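Local coordinates for protein ATPase BagA (Mycobacterium tuberculosis H37Rv, PDB 6BS3) that forms, with its partner BagB, a heterodimeric ATPase complex that hydrolyses ATP and is required for resistance to nitric oxide and elevated glycerol, at residues Ala40-Leu45 with Ala158-Ala163; Gly49-Leu54 with Gly85-Ala90. One frame throughout, in Å; residues are numbered along the deposited sequence.

Contact 1 (Ala40-Leu45 with Ala158-Ala163); sequences ALALTL and AIVVDA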
loop_
_atom_site.group_PDB
_atom_site.type_symbol
_atom_site.label_atom_id
_atom_site.label_comp_id
_atom_site.label_asym_id
_atom_site.label_seq_id
_atom_site.Cartn_x
_atom_site.Cartn_y
_atom_site.Cartn_z
ATOM N N ALA A 40 -4.763 -16.499 -8.000
ATOM C CA ALA A 40 -5.640 -17.579 -7.506
ATOM C C ALA A 40 -6.941 -17.651 -8.336
ATOM O O ALA A 40 -7.423 -18.744 -8.601
ATOM C CB ALA A 40 -5.955 -17.380 -6.025
ATOM N N LEU A 41 -7.485 -16.478 -8.764
ATOM C CA LEU A 41 -8.665 -16.386 -9.609
ATOM C C LEU A 41 -8.369 -16.994 -10.991
ATOM O O LEU A 41 -9.176 -17.772 -11.500
ATOM C CB LEU A 41 -9.186 -14.922 -9.716
ATOM C CG LEU A 41 -10.394 -14.694 -10.680
ATOM C CD1 LEU A 41 -11.570 -15.602 -10.331
ATOM C CD2 LEU A 41 -10.798 -13.222 -10.747
ATOM N N ALA A 42 -7.206 -16.661 -11.569
ATOM C CA ALA A 42 -6.734 -17.167 -12.871
ATOM C C ALA A 42 -6.651 -18.685 -12.843
ATOM O O ALA A 42 -7.121 -19.323 -13.783
ATOM C CB ALA A 42 -5.372 -16.558 -13.230
ATOM N N LEU A 43 -6.100 -19.263 -11.741
ATOM C CA LEU A 43 -5.993 -20.714 -11.524
ATOM C C LEU A 43 -7.362 -21.345 -11.472
ATOM O O LEU A 43 -7.556 -22.410 -12.055
ATOM C CB LEU A 43 -5.193 -21.077 -10.242
ATOM C CG LEU A 43 -3.664 -20.830 -10.275
ATOM C CD1 LEU A 43 -3.060 -20.885 -8.860
ATOM C CD2 LEU A 43 -2.945 -21.844 -11.197
ATOM N N THR A 44 -8.318 -20.681 -10.794
ATOM C CA THR A 44 -9.691 -21.175 -10.633
ATOM C C THR A 44 -10.414 -21.240 -11.986
ATOM O O THR A 44 -11.072 -22.224 -12.264
ATOM C CB THR A 44 -10.480 -20.326 -9.601
ATOM O OG1 THR A 44 -9.734 -20.213 -8.392
ATOM C CG2 THR A 44 -11.824 -20.917 -9.286
ATOM N N LEU A 45 -10.283 -20.193 -12.808
ATOM C CA LEU A 45 -10.941 -20.095 -14.098
ATOM C C LEU A 45 -10.307 -20.972 -15.162
ATOM O O LEU A 45 -10.996 -21.326 -16.114
ATOM C CB LEU A 45 -11.037 -18.620 -14.548
ATOM C CG LEU A 45 -11.852 -17.672 -13.618
ATOM C CD1 LEU A 45 -11.801 -16.275 -14.117
ATOM C CD2 LEU A 45 -13.324 -18.133 -13.471
ATOM N N ALA A 158 -10.631 -16.675 -20.523
ATOM C CA ALA A 158 -10.771 -15.506 -19.649
ATOM C C ALA A 158 -9.446 -14.780 -19.532
ATOM O O ALA A 158 -8.384 -15.366 -19.754
ATOM C CB ALA A 158 -11.262 -15.917 -18.251
ATOM N N ILE A 159 -9.523 -13.498 -19.183
ATOM C CA ILE A 159 -8.391 -12.610 -18.921
ATOM C C ILE A 159 -8.581 -12.089 -17.499
ATOM O O ILE A 159 -9.654 -11.581 -17.156
ATOM C CB ILE A 159 -8.305 -11.420 -19.935
ATOM C CG1 ILE A 159 -8.408 -11.886 -21.431
ATOM C CG2 ILE A 159 -7.068 -10.528 -19.681
ATOM C CD1 ILE A 159 -7.332 -12.696 -21.993
ATOM N N VAL A 160 -7.547 -12.229 -16.672
ATOM C CA VAL A 160 -7.576 -11.728 -15.299
ATOM C C VAL A 160 -6.512 -10.637 -15.198
ATOM O O VAL A 160 -5.342 -10.873 -15.498
ATOM C CB VAL A 160 -7.443 -12.829 -14.200
ATOM C CG1 VAL A 160 -7.552 -12.217 -12.797
ATOM C CG2 VAL A 160 -8.493 -13.946 -14.396
ATOM N N VAL A 161 -6.944 -9.426 -14.864
ATOM C CA VAL A 161 -6.034 -8.306 -14.725
ATOM C C VAL A 161 -5.803 -8.010 -13.243
ATOM O O VAL A 161 -6.765 -7.807 -12.487
ATOM C CB VAL A 161 -6.484 -7.050 -15.542
ATOM C CG1 VAL A 161 -5.467 -5.916 -15.444
ATOM C CG2 VAL A 161 -6.730 -7.408 -17.005
ATOM N N ASP A 162 -4.508 -8.048 -12.827
ATOM C CA ASP A 162 -4.011 -7.610 -11.528
ATOM C C ASP A 162 -3.940 -6.089 -11.829
ATOM O O ASP A 162 -3.008 -5.599 -12.469
ATOM C CB ASP A 162 -2.648 -8.253 -11.251
ATOM C CG ASP A 162 -1.848 -7.778 -10.050
ATOM O OD1 ASP A 162 -2.351 -6.925 -9.290
ATOM O OD2 ASP A 162 -0.714 -8.242 -9.885
ATOM N N ALA A 163 -5.036 -5.397 -11.514
ATOM C CA ALA A 163 -5.289 -4.004 -11.884
ATOM C C ALA A 163 -4.685 -2.938 -10.939
ATOM O O ALA A 163 -4.322 -3.266 -9.810
ATOM C CB ALA A 163 -6.804 -3.804 -12.019
#
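Two leucines one helical turn apart reach the same valine by different torsions. In Leu-41, CG stands opposite the backbone nitrogen (chi1 176°), and its CD2 comes within 4.0 Å of Val-160 CG1. Leu-45 turns its CG to the side of its own nitrogen, away from the carbonyl carbon (chi1 -61°), which carries CD1 to 4.1 Å from Val-160 CG2. Both leucine side chains run at a slant to the valine, each meeting a different methyl. The same CD1 of Leu-45 also lies 4.2 Å from Ala-158 CB, so one methyl spans two inward-facing residues of the strand. Beside the leucines, Val-160 CG2 rests 4.0 Å from Ala-42 CA. Every touching residue is buried, and no hydrogen bond crosses this apolar interface. The 40-45 part of helix 34-46 runs nearly antiparallel (172°) to strand 158-162; this is the helix after the P-loop, packed on the central sheet as in other P-loop NTPases. On that face Val-160 also touches Val-26 of strand 23-28, while Ala-42 and Leu-45 pack on Val-52 of strand 51-56; away from the strand, Leu-43 and Thr-44 meet helix 324-336.

Contact 2 (Gly49-Leu54 with Gly85-Ala90); sequences GRKVLL and GGQVNA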
loop_
_atom_site.group_PDB
_atom_site.type_symbol
_atom_site.label_atom_id
_atom_site.label_comp_id
_atom_site.label_asym_id
_atom_site.label_seq_id
_atom_site.Cartn_x
_atom_site.Cartn_y
_atom_site.Cartn_z
ATOM N N GLY A 49 -9.128 -27.917 -18.345
ATOM C CA GLY A 49 -8.595 -27.734 -19.697
ATOM C C GLY A 49 -8.865 -26.380 -20.338
ATOM O O GLY A 49 -8.977 -26.298 -21.563
ATOM N N ARG A 50 -8.982 -25.315 -19.527
ATOM C CA ARG A 50 -9.215 -23.948 -20.007
ATOM C C ARG A 50 -7.891 -23.156 -20.073
ATOM O O ARG A 50 -6.896 -23.576 -19.485
ATOM C CB ARG A 50 -10.266 -23.220 -19.144
ATOM C CG ARG A 50 -11.576 -24.016 -18.976
ATOM C CD ARG A 50 -12.817 -23.158 -19.089
ATOM N NE ARG A 50 -12.796 -22.034 -18.154
ATOM C CZ ARG A 50 -13.609 -20.985 -18.219
ATOM N NH1 ARG A 50 -14.527 -20.905 -19.173
ATOM N NH2 ARG A 50 -13.505 -20.003 -17.335
ATOM N N LYS A 51 -7.863 -22.070 -20.837
ATOM C CA LYS A 51 -6.658 -21.250 -20.991
ATOM C C LYS A 51 -6.961 -19.840 -20.523
ATOM O O LYS A 51 -7.794 -19.170 -21.130
ATOM C CB LYS A 51 -6.152 -21.259 -22.448
ATOM C CG LYS A 51 -4.760 -20.642 -22.609
ATOM C CD LYS A 51 -4.422 -20.345 -24.063
ATOM C CE LYS A 51 -3.945 -21.548 -24.827
ATOM N NZ LYS A 51 -3.280 -21.139 -26.090
ATOM N N VAL A 52 -6.299 -19.400 -19.435
ATOM C CA VAL A 52 -6.512 -18.073 -18.851
ATOM C C VAL A 52 -5.231 -17.217 -18.906
ATOM O O VAL A 52 -4.131 -17.726 -18.675
ATOM C CB VAL A 52 -7.120 -18.191 -17.421
ATOM C CG1 VAL A 52 -7.156 -16.845 -16.694
ATOM C CG2 VAL A 52 -8.525 -18.804 -17.472
ATOM N N LEU A 53 -5.384 -15.921 -19.238
ATOM C CA LEU A 53 -4.269 -14.981 -19.251
ATOM C C LEU A 53 -4.288 -14.102 -17.990
ATOM O O LEU A 53 -5.298 -13.456 -17.698
ATOM C CB LEU A 53 -4.239 -14.120 -20.540
ATOM C CG LEU A 53 -3.021 -13.178 -20.697
ATOM C CD1 LEU A 53 -1.718 -13.957 -20.915
ATOM C CD2 LEU A 53 -3.227 -12.221 -21.829
ATOM N N LEU A 54 -3.168 -14.089 -17.243
ATOM C CA LEU A 54 -2.975 -13.254 -16.048
ATOM C C LEU A 54 -2.125 -12.030 -16.471
ATOM O O LEU A 54 -0.975 -12.181 -16.898
ATOM C CB LEU A 54 -2.295 -14.073 -14.920
ATOM C CG LEU A 54 -1.940 -13.342 -13.620
ATOM C CD1 LEU A 54 -3.213 -12.765 -12.913
ATOM C CD2 LEU A 54 -1.102 -14.226 -12.719
ATOM N N GLY A 85 -5.629 -30.223 -16.606
ATOM C CA GLY A 85 -5.119 -29.757 -17.897
ATOM C C GLY A 85 -5.339 -28.304 -18.260
ATOM O O GLY A 85 -5.171 -27.917 -19.420
ATOM N N GLY A 86 -5.710 -27.499 -17.285
ATOM C CA GLY A 86 -5.896 -26.083 -17.515
ATOM C C GLY A 86 -4.555 -25.386 -17.588
ATOM O O GLY A 86 -3.539 -25.919 -17.136
ATOM N N GLN A 87 -4.550 -24.179 -18.129
ATOM C CA GLN A 87 -3.331 -23.425 -18.295
ATOM C C GLN A 87 -3.511 -21.958 -17.977
ATOM O O GLN A 87 -4.461 -21.320 -18.428
ATOM C CB GLN A 87 -2.835 -23.615 -19.733
ATOM C CG GLN A 87 -1.669 -22.745 -20.157
ATOM C CD GLN A 87 -1.185 -23.142 -21.522
ATOM O OE1 GLN A 87 -1.239 -24.306 -21.911
ATOM N NE2 GLN A 87 -0.680 -22.186 -22.271
ATOM N N VAL A 88 -2.552 -21.419 -17.227
ATOM C CA VAL A 88 -2.471 -20.002 -16.926
ATOM C C VAL A 88 -1.217 -19.428 -17.608
ATOM O O VAL A 88 -0.106 -19.856 -17.317
ATOM C CB VAL A 88 -2.522 -19.674 -15.409
ATOM C CG1 VAL A 88 -2.406 -18.170 -15.173
ATOM C CG2 VAL A 88 -3.795 -20.229 -14.769
ATOM N N ASN A 89 -1.420 -18.474 -18.521
ATOM C CA ASN A 89 -0.363 -17.716 -19.189
ATOM C C ASN A 89 -0.188 -16.390 -18.456
ATOM O O ASN A 89 -1.149 -15.884 -17.876
ATOM C CB ASN A 89 -0.719 -17.444 -20.652
ATOM C CG ASN A 89 -0.434 -18.577 -21.586
ATOM O OD1 ASN A 89 -0.047 -19.657 -21.168
ATOM N ND2 ASN A 89 -0.614 -18.347 -22.884
ATOM N N ALA A 90 1.028 -15.806 -18.506
ATOM C CA ALA A 90 1.315 -14.524 -17.860
ATOM C C ALA A 90 1.699 -13.458 -18.856
ATOM O O ALA A 90 2.464 -13.724 -19.784
ATOM C CB ALA A 90 2.428 -14.680 -16.813
#
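Leu-54 N donates to Asn-89 O at 2.8 Å along a nearly straight N-H (173°), and Leu-53 CA makes a longer CA-H...O contact with the same oxygen. Toward the start of the strands, Val-52 is held through both its backbone groups: its N donates to Gln-87 O, and its O accepts from Asn-89 N at 2.8 Å. Gln-87 N completes the pairing by donating to Arg-50 O. The strands are therefore parallel and in register from Lys-51 beside Gln-87 to Leu-54 beside Ala-90.

The face carrying Lys-51, Leu-53, Gln-87 and Asn-89 is mostly polar, with Leu-53 the one apolar member among these four. Lys-51 and Gln-87 lie side by side, pointing the same way, with Lys-51 CE 4.2 Å from Gln-87 NE2. That NE2 donates along the strand to Asn-89 OD1 (2.8 Å); OD1 lies close to the amide plane of Gln-87, whereas NE2 stands 27° out of the carbonyl plane of Asn-89. Asn-89 ND2 is bound by Tyr-156 OH, so both ends of this buried amide are engaged and its rotation is fixed. Leu-53, its CG opposite the backbone nitrogen (chi1 -175°), crosses Asn-89 at about a right angle and sets CD1 3.6 Å from Asn-89 CB.

The face bearing Val-52, Leu-54, Val-88 and Ala-90 is apolar. Leu-54 CB lies 4.1 Å from Val-88 CG1, and Ala-46 of helix 34-46 covers Val-52 and Val-88. The two neighbouring strands, slightly twisted against each other, form part of the largely parallel, helix-flanked sheet of a P-loop NTPase, as expected for the ArsA ATPase family.

Overall arrangement
From the N terminus, the chain passes through strand 23-28 and the nucleotide-binding residues into helix 34-46, then turns directly into strand 51-56. Contact 2 closes the shorter loop, joining that strand to strand 86-92 after an excursion through helix 62-66 and edge strand 77-82. Contact 1 closes a much longer one, returning the chain to strand 158-162 after four further helices, and so contact 2 is nested inside it. The two meet twice: Val-160 N probably bonds to Leu-53 O between the neighbouring strands, and, at the helix end, Arg-50 NE probably bonds to Leu-45 O. Together they tie helix 34-46 to three consecutive strands of the sheet.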